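Local coordinates for periplasmic molybdate-binding protein (Azotobacter vinelandii, PDB 1ATG) that binds molybdate or tungstate in the periplasm, probably to hand the oxyanion to an ABC transporter, at residues A[80-85]-A[160-165]; A[109-114]-A[140-145]. All blocks are in the same frame, centred on the assembly; numbering follows the deposited sequence.

Overall arrangement
Both interactions lie in neighbouring strands of one mixed sheet of this two-domain periplasmic binding protein, whose oxyanion pocket lies between the domains. Interaction 1 pairs strands 75-86 and 160-164 antiparallel; interaction 2 pairs strands 107-110 and 140-143 parallel. Because 160-164 also runs beside 107-110, the four strands lie side by side in the order 75-86, 160-164, 107-110, 140-143, with contact centres about 13 Å apart. They touch through side chains, F162 CD2 lying 3.8 Å from I109 CD1. Interaction 2 reaches the pocket directly: S145 lines it, its CA 3.6 Å from O1 of the tungstate. Interaction 1 does so indirectly: the A164 side chain, about 7 Å from the ion, packs on Y117, whose backbone N binds it.

Interaction 1: residues A[80-85]-A[160-165]; sequences GKLVLW and LGFVAL
L84 and F162 face each other as a non-hydrogen-bonded pair of antiparallel strands, and here the contact is tight. CD1 of L84 lies over one face of the F162 ring, 4.2 Å from its centroid and 13° off the normal, a CH-pi contact. L82 reaches the same ring from two residues earlier in the strand, its CD1 3.9 Å from CD1 of F162; with CG anti to the backbone N (chi1 -178°), its isobutyl group comes back towards F162 although the CB points away. Branched leucines suit this place because their methyls can lie against the ring, and V124 of helix 116-127 packs on both L82 and F162. On the sheet face of V83, W85 and V163, the beta-branched valines keep their bulk close to the strands, and CB of W85 meets CG2 of V163 at 3.9 Å; the indole leads on to helix 146-154, its NE1 bonded to the backbone O of P176. The looser side, open to solvent, is at K81. In one of its two conformers the extended chain runs alongside L165, CD of K81 lying 3.8 Å from CD2 of L165. Water 1 accepts a bond from K81 N at 2.9 Å and a weak one from L165 N. Paired backbone amides such as V163 N to V83 O (2.9 Å, 170° at the hydrogen) satisfy buried polar groups, leaving the side chains to pack as an essentially apolar interior.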
loop_
_atom_site.group_PDB
_atom_site.type_symbol
_atom_site.label_atom_id
_atom_site.label_comp_id
_atom_site.label_asym_id
_atom_site.label_seq_id
_atom_site.Cartn_x
_atom_site.Cartn_y
_atom_site.Cartn_z
ATOM N N GLY A 80 2.961 6.485 1.510
ATOM C CA GLY A 80 3.358 5.779 0.304
ATOM C C GLY A 80 3.749 6.712 -0.812
ATOM O O GLY A 80 3.669 7.948 -0.734
ATOM N N LYS A 81 4.192 6.100 -1.909
ATOM C CA LYS A 81 4.541 6.828 -3.113
ATOM C C LYS A 81 4.003 6.032 -4.293
ATOM O O LYS A 81 4.432 4.898 -4.545
ATOM C CB LYS A 81 6.059 6.962 -3.206
ATOM C CG LYS A 81 6.571 7.866 -4.309
ATOM C CD LYS A 81 7.995 8.330 -4.026
ATOM C CE LYS A 81 8.451 9.341 -5.067
ATOM N NZ LYS A 81 9.707 10.028 -4.655
ATOM N N LEU A 82 3.082 6.639 -5.010
ATOM C CA LEU A 82 2.489 6.005 -6.182
ATOM C C LEU A 82 3.465 6.009 -7.341
ATOM O O LEU A 82 4.182 6.995 -7.595
ATOM C CB LEU A 82 1.256 6.818 -6.582
ATOM C CG LEU A 82 0.464 6.271 -7.772
ATOM C CD1 LEU A 82 -0.223 4.952 -7.455
ATOM C CD2 LEU A 82 -0.578 7.312 -8.169
ATOM N N VAL A 83 3.480 4.915 -8.107
ATOM C CA VAL A 83 4.340 4.822 -9.269
ATOM C C VAL A 83 3.587 4.242 -10.459
ATOM O O VAL A 83 2.831 3.254 -10.289
ATOM C CB VAL A 83 5.578 3.926 -9.047
ATOM C CG1 VAL A 83 6.628 4.229 -10.116
ATOM C CG2 VAL A 83 6.201 4.054 -7.675
ATOM N N LEU A 84 3.746 4.841 -11.620
ATOM C CA LEU A 84 3.304 4.219 -12.867
ATOM C C LEU A 84 4.486 3.356 -13.330
ATOM O O LEU A 84 5.620 3.868 -13.463
ATOM C CB LEU A 84 3.000 5.276 -13.918
ATOM C CG LEU A 84 2.627 4.694 -15.292
ATOM C CD1 LEU A 84 1.304 3.949 -15.239
ATOM C CD2 LEU A 84 2.571 5.809 -16.324
ATOM N N TRP A 85 4.260 2.073 -13.511
ATOM C CA TRP A 85 5.344 1.148 -13.794
ATOM C C TRP A 85 4.987 0.293 -14.992
ATOM O O TRP A 85 3.836 -0.020 -15.261
ATOM C CB TRP A 85 5.514 0.249 -12.556
ATOM C CG TRP A 85 6.648 -0.729 -12.599
ATOM C CD1 TRP A 85 7.951 -0.473 -12.946
ATOM C CD2 TRP A 85 6.575 -2.128 -12.312
ATOM N NE1 TRP A 85 8.686 -1.633 -12.859
ATOM C CE2 TRP A 85 7.876 -2.661 -12.484
ATOM C CE3 TRP A 85 5.559 -2.991 -11.903
ATOM C CZ2 TRP A 85 8.160 -4.001 -12.265
ATOM C CZ3 TRP A 85 5.862 -4.325 -11.682
ATOM C CH2 TRP A 85 7.157 -4.819 -11.854
ATOM N N LEU A 160 1.030 -1.608 -18.432
ATOM C CA LEU A 160 1.261 -0.582 -17.427
ATOM C C LEU A 160 0.549 -0.958 -16.141
ATOM O O LEU A 160 -0.462 -1.665 -16.189
ATOM C CB LEU A 160 0.692 0.766 -17.885
ATOM C CG LEU A 160 1.233 1.355 -19.183
ATOM C CD1 LEU A 160 0.596 2.724 -19.409
ATOM C CD2 LEU A 160 2.751 1.482 -19.180
ATOM N N GLY A 161 0.976 -0.347 -15.038
ATOM C CA GLY A 161 0.237 -0.513 -13.792
ATOM C C GLY A 161 0.562 0.615 -12.831
ATOM O O GLY A 161 1.647 1.187 -12.861
ATOM N N PHE A 162 -0.410 0.910 -11.964
ATOM C CA PHE A 162 -0.196 1.831 -10.848
ATOM C C PHE A 162 0.067 0.996 -9.605
ATOM O O PHE A 162 -0.774 0.204 -9.161
ATOM C CB PHE A 162 -1.381 2.761 -10.638
ATOM C CG PHE A 162 -1.368 4.006 -11.470
ATOM C CD1 PHE A 162 -0.332 4.918 -11.358
ATOM C CD2 PHE A 162 -2.389 4.278 -12.373
ATOM C CE1 PHE A 162 -0.324 6.074 -12.110
ATOM C CE2 PHE A 162 -2.394 5.439 -13.112
ATOM C CZ PHE A 162 -1.356 6.348 -12.997
ATOM N N VAL A 163 1.298 1.113 -9.083
ATOM C CA VAL A 163 1.769 0.282 -7.989
ATOM C C VAL A 163 2.388 1.114 -6.876
ATOM O O VAL A 163 2.498 2.338 -6.993
ATOM C CB VAL A 163 2.785 -0.766 -8.504
ATOM C CG1 VAL A 163 2.217 -1.644 -9.620
ATOM C CG2 VAL A 163 4.067 -0.096 -8.986
ATOM N N ALA A 164 2.779 0.462 -5.803
ATOM C CA ALA A 164 3.467 1.115 -4.701
ATOM C C ALA A 164 4.964 1.052 -4.959
ATOM O O ALA A 164 5.511 0.035 -5.380
ATOM C CB ALA A 164 3.141 0.401 -3.398
ATOM N N LEU A 165 5.686 2.105 -4.587
ATOM C CA LEU A 165 7.141 2.096 -4.762
ATOM C C LEU A 165 7.782 0.935 -4.044
ATOM O O LEU A 165 8.708 0.286 -4.546
ATOM C CB LEU A 165 7.715 3.434 -4.279
ATOM C CG LEU A 165 9.251 3.550 -4.322
ATOM C CD1 LEU A 165 9.807 3.279 -5.706
ATOM C CD2 LEU A 165 9.680 4.942 -3.858
HETATM O O HOH W 1 4.584 3.215 -1.759
#

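Interaction 2: residues A[109-114]-A[140-145]; sequences ISNPQI and IVEANS. With WO4 (tungstate(VI)ion), chain B.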
loop_
_atom_site.group_PDB
_atom_site.type_symbol
_atom_site.label_atom_id
_atom_site.label_comp_id
_atom_site.label_asym_id
_atom_site.label_seq_id
_atom_site.Cartn_x
_atom_site.Cartn_y
_atom_site.Cartn_z
ATOM N N ILE A 109 -5.057 -1.150 -12.526
ATOM C CA ILE A 109 -5.319 -0.175 -11.470
ATOM C C ILE A 109 -6.153 -0.880 -10.424
ATOM O O ILE A 109 -7.218 -1.446 -10.735
ATOM C CB ILE A 109 -6.028 1.098 -11.952
ATOM C CG1 ILE A 109 -5.262 1.692 -13.140
ATOM C CG2 ILE A 109 -6.184 2.088 -10.804
ATOM C CD1 ILE A 109 -5.760 3.016 -13.650
ATOM N N SER A 110 -5.699 -0.871 -9.176
ATOM C CA SER A 110 -6.489 -1.545 -8.141
ATOM C C SER A 110 -7.811 -0.798 -7.969
ATOM O O SER A 110 -7.952 0.396 -8.200
ATOM C CB SER A 110 -5.720 -1.743 -6.855
ATOM O OG SER A 110 -5.195 -0.563 -6.309
ATOM N N ASN A 111 -8.828 -1.554 -7.564
ATOM C CA ASN A 111 -10.187 -1.033 -7.403
ATOM C C ASN A 111 -10.191 0.145 -6.451
ATOM O O ASN A 111 -9.907 -0.077 -5.270
ATOM C CB ASN A 111 -11.013 -2.213 -6.888
ATOM C CG ASN A 111 -12.472 -1.879 -6.651
ATOM O OD1 ASN A 111 -12.851 -0.724 -6.602
ATOM N ND2 ASN A 111 -13.294 -2.933 -6.560
ATOM N N PRO A 112 -10.551 1.333 -6.878
ATOM C CA PRO A 112 -10.436 2.511 -6.039
ATOM C C PRO A 112 -11.396 2.555 -4.877
ATOM O O PRO A 112 -11.142 3.282 -3.909
ATOM C CB PRO A 112 -10.603 3.675 -7.008
ATOM C CG PRO A 112 -11.476 3.105 -8.082
ATOM C CD PRO A 112 -10.939 1.693 -8.264
ATOM N N GLN A 113 -12.456 1.745 -4.922
ATOM C CA GLN A 113 -13.392 1.689 -3.803
ATOM C C GLN A 113 -12.807 0.941 -2.619
ATOM O O GLN A 113 -13.283 1.140 -1.487
ATOM C CB GLN A 113 -14.682 0.980 -4.251
ATOM C CG GLN A 113 -15.389 1.694 -5.394
ATOM C CD GLN A 113 -15.975 3.023 -4.971
ATOM O OE1 GLN A 113 -16.561 3.131 -3.893
ATOM N NE2 GLN A 113 -15.816 4.042 -5.807
ATOM N N ILE A 114 -11.845 0.052 -2.834
ATOM C CA ILE A 114 -11.313 -0.767 -1.762
ATOM C C ILE A 114 -9.798 -0.710 -1.555
ATOM O O ILE A 114 -9.323 -1.169 -0.513
ATOM C CB ILE A 114 -11.675 -2.263 -1.967
ATOM C CG1 ILE A 114 -11.145 -2.814 -3.292
ATOM C CG2 ILE A 114 -13.177 -2.502 -1.816
ATOM C CD1 ILE A 114 -11.293 -4.319 -3.438
ATOM N N ILE A 140 -8.483 0.083 -18.784
ATOM C CA ILE A 140 -8.174 -0.074 -17.372
ATOM C C ILE A 140 -8.656 -1.437 -16.923
ATOM O O ILE A 140 -9.821 -1.794 -17.166
ATOM C CB ILE A 140 -8.849 1.018 -16.529
ATOM C CG1 ILE A 140 -8.349 2.401 -16.926
ATOM C CG2 ILE A 140 -8.635 0.751 -15.047
ATOM C CD1 ILE A 140 -9.164 3.543 -16.342
ATOM N N VAL A 141 -7.772 -2.210 -16.326
ATOM C CA VAL A 141 -8.124 -3.541 -15.832
ATOM C C VAL A 141 -8.122 -3.449 -14.316
ATOM O O VAL A 141 -7.099 -3.156 -13.691
ATOM C CB VAL A 141 -7.190 -4.622 -16.363
ATOM C CG1 VAL A 141 -7.606 -6.008 -15.861
ATOM C CG2 VAL A 141 -7.214 -4.633 -17.889
ATOM N N GLU A 142 -9.295 -3.623 -13.723
ATOM C CA GLU A 142 -9.460 -3.496 -12.284
ATOM C C GLU A 142 -8.836 -4.664 -11.563
ATOM O O GLU A 142 -9.126 -5.835 -11.826
ATOM C CB GLU A 142 -10.966 -3.394 -12.005
ATOM C CG GLU A 142 -11.281 -2.987 -10.570
ATOM C CD GLU A 142 -12.785 -3.065 -10.335
ATOM O OE1 GLU A 142 -13.280 -4.192 -10.150
ATOM O OE2 GLU A 142 -13.436 -2.007 -10.362
ATOM N N ALA A 143 -7.896 -4.405 -10.665
ATOM C CA ALA A 143 -7.249 -5.392 -9.822
ATOM C C ALA A 143 -7.896 -5.338 -8.437
ATOM O O ALA A 143 -8.395 -4.276 -8.060
ATOM C CB ALA A 143 -5.756 -5.139 -9.749
ATOM N N ASN A 144 -7.863 -6.437 -7.692
ATOM C CA ASN A 144 -8.551 -6.424 -6.402
ATOM C C ASN A 144 -7.694 -5.925 -5.254
ATOM O O ASN A 144 -8.194 -5.835 -4.142
ATOM C CB ASN A 144 -9.184 -7.783 -6.087
ATOM C CG ASN A 144 -8.162 -8.864 -5.845
ATOM O OD1 ASN A 144 -6.954 -8.638 -5.754
ATOM N ND2 ASN A 144 -8.675 -10.095 -5.723
ATOM N N SER A 145 -6.456 -5.533 -5.544
ATOM C CA SER A 145 -5.531 -5.011 -4.547
ATOM C C SER A 145 -4.334 -4.455 -5.319
ATOM O O SER A 145 -4.143 -4.820 -6.485
ATOM C CB SER A 145 -5.059 -6.103 -3.595
ATOM O OG SER A 145 -4.144 -6.958 -4.239
HETATM W W WO4 B . -3.878 -1.548 -0.930
HETATM O O1 WO4 B . -4.030 -3.012 -1.925
HETATM O O2 WO4 B . -2.326 -1.469 -0.172
HETATM O O3 WO4 B . -4.071 -0.091 -1.911
HETATM O O4 WO4 B . -5.116 -1.508 0.337
HETATM O O HOH W 2 -15.104 -0.490 -8.242
#
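N111 and E142 lie side by side where two parallel strands run out, their amide and carboxylate planes stacked only 7° apart. From CB outward, N111 meets a series of partners. Its CB rests 3.5 Å from the carbonyl O of A143 and also touches CG of E142. With CG anti to the backbone N (chi1 180°), the amide extends beside the carboxylate, CG 3.8 Å from OE2 of E142. At the tip, ND2 lies over the carboxylate, while OD1 accepts from Q113 N at 3.0 Å, the donor standing above the carbonyl plane, and takes a second bond from water 2, which also donates to OE2 of E142. The bond from Q113 N makes an Asx turn, for which asparagine is well suited. With an alanine here, Q113 N would probably lose this acceptor, and the carboxylate of E142 its stacked amide and the amide end of the water bridge. Behind the turn the backbones are stitched together: N111 N gives a 2.8 Å bond to A143 O, and I109 N one of 3.1 Å to V141 O. At S110 and A143, both small, the CA atoms come within 4.3 Å of each other. I109 and I140 meet through branched apolar side chains, CD1 of I109 lying 3.9 Å from CG2 of I140. Both isoleucines pack on L125 of helix 116-127, whereas S110 and A143 face helix 146-154, which S145 begins as N-cap by bonding its OG to Q148 N; V146, the next residue, gives its backbone N to the tungstate in the oxyanion pocket.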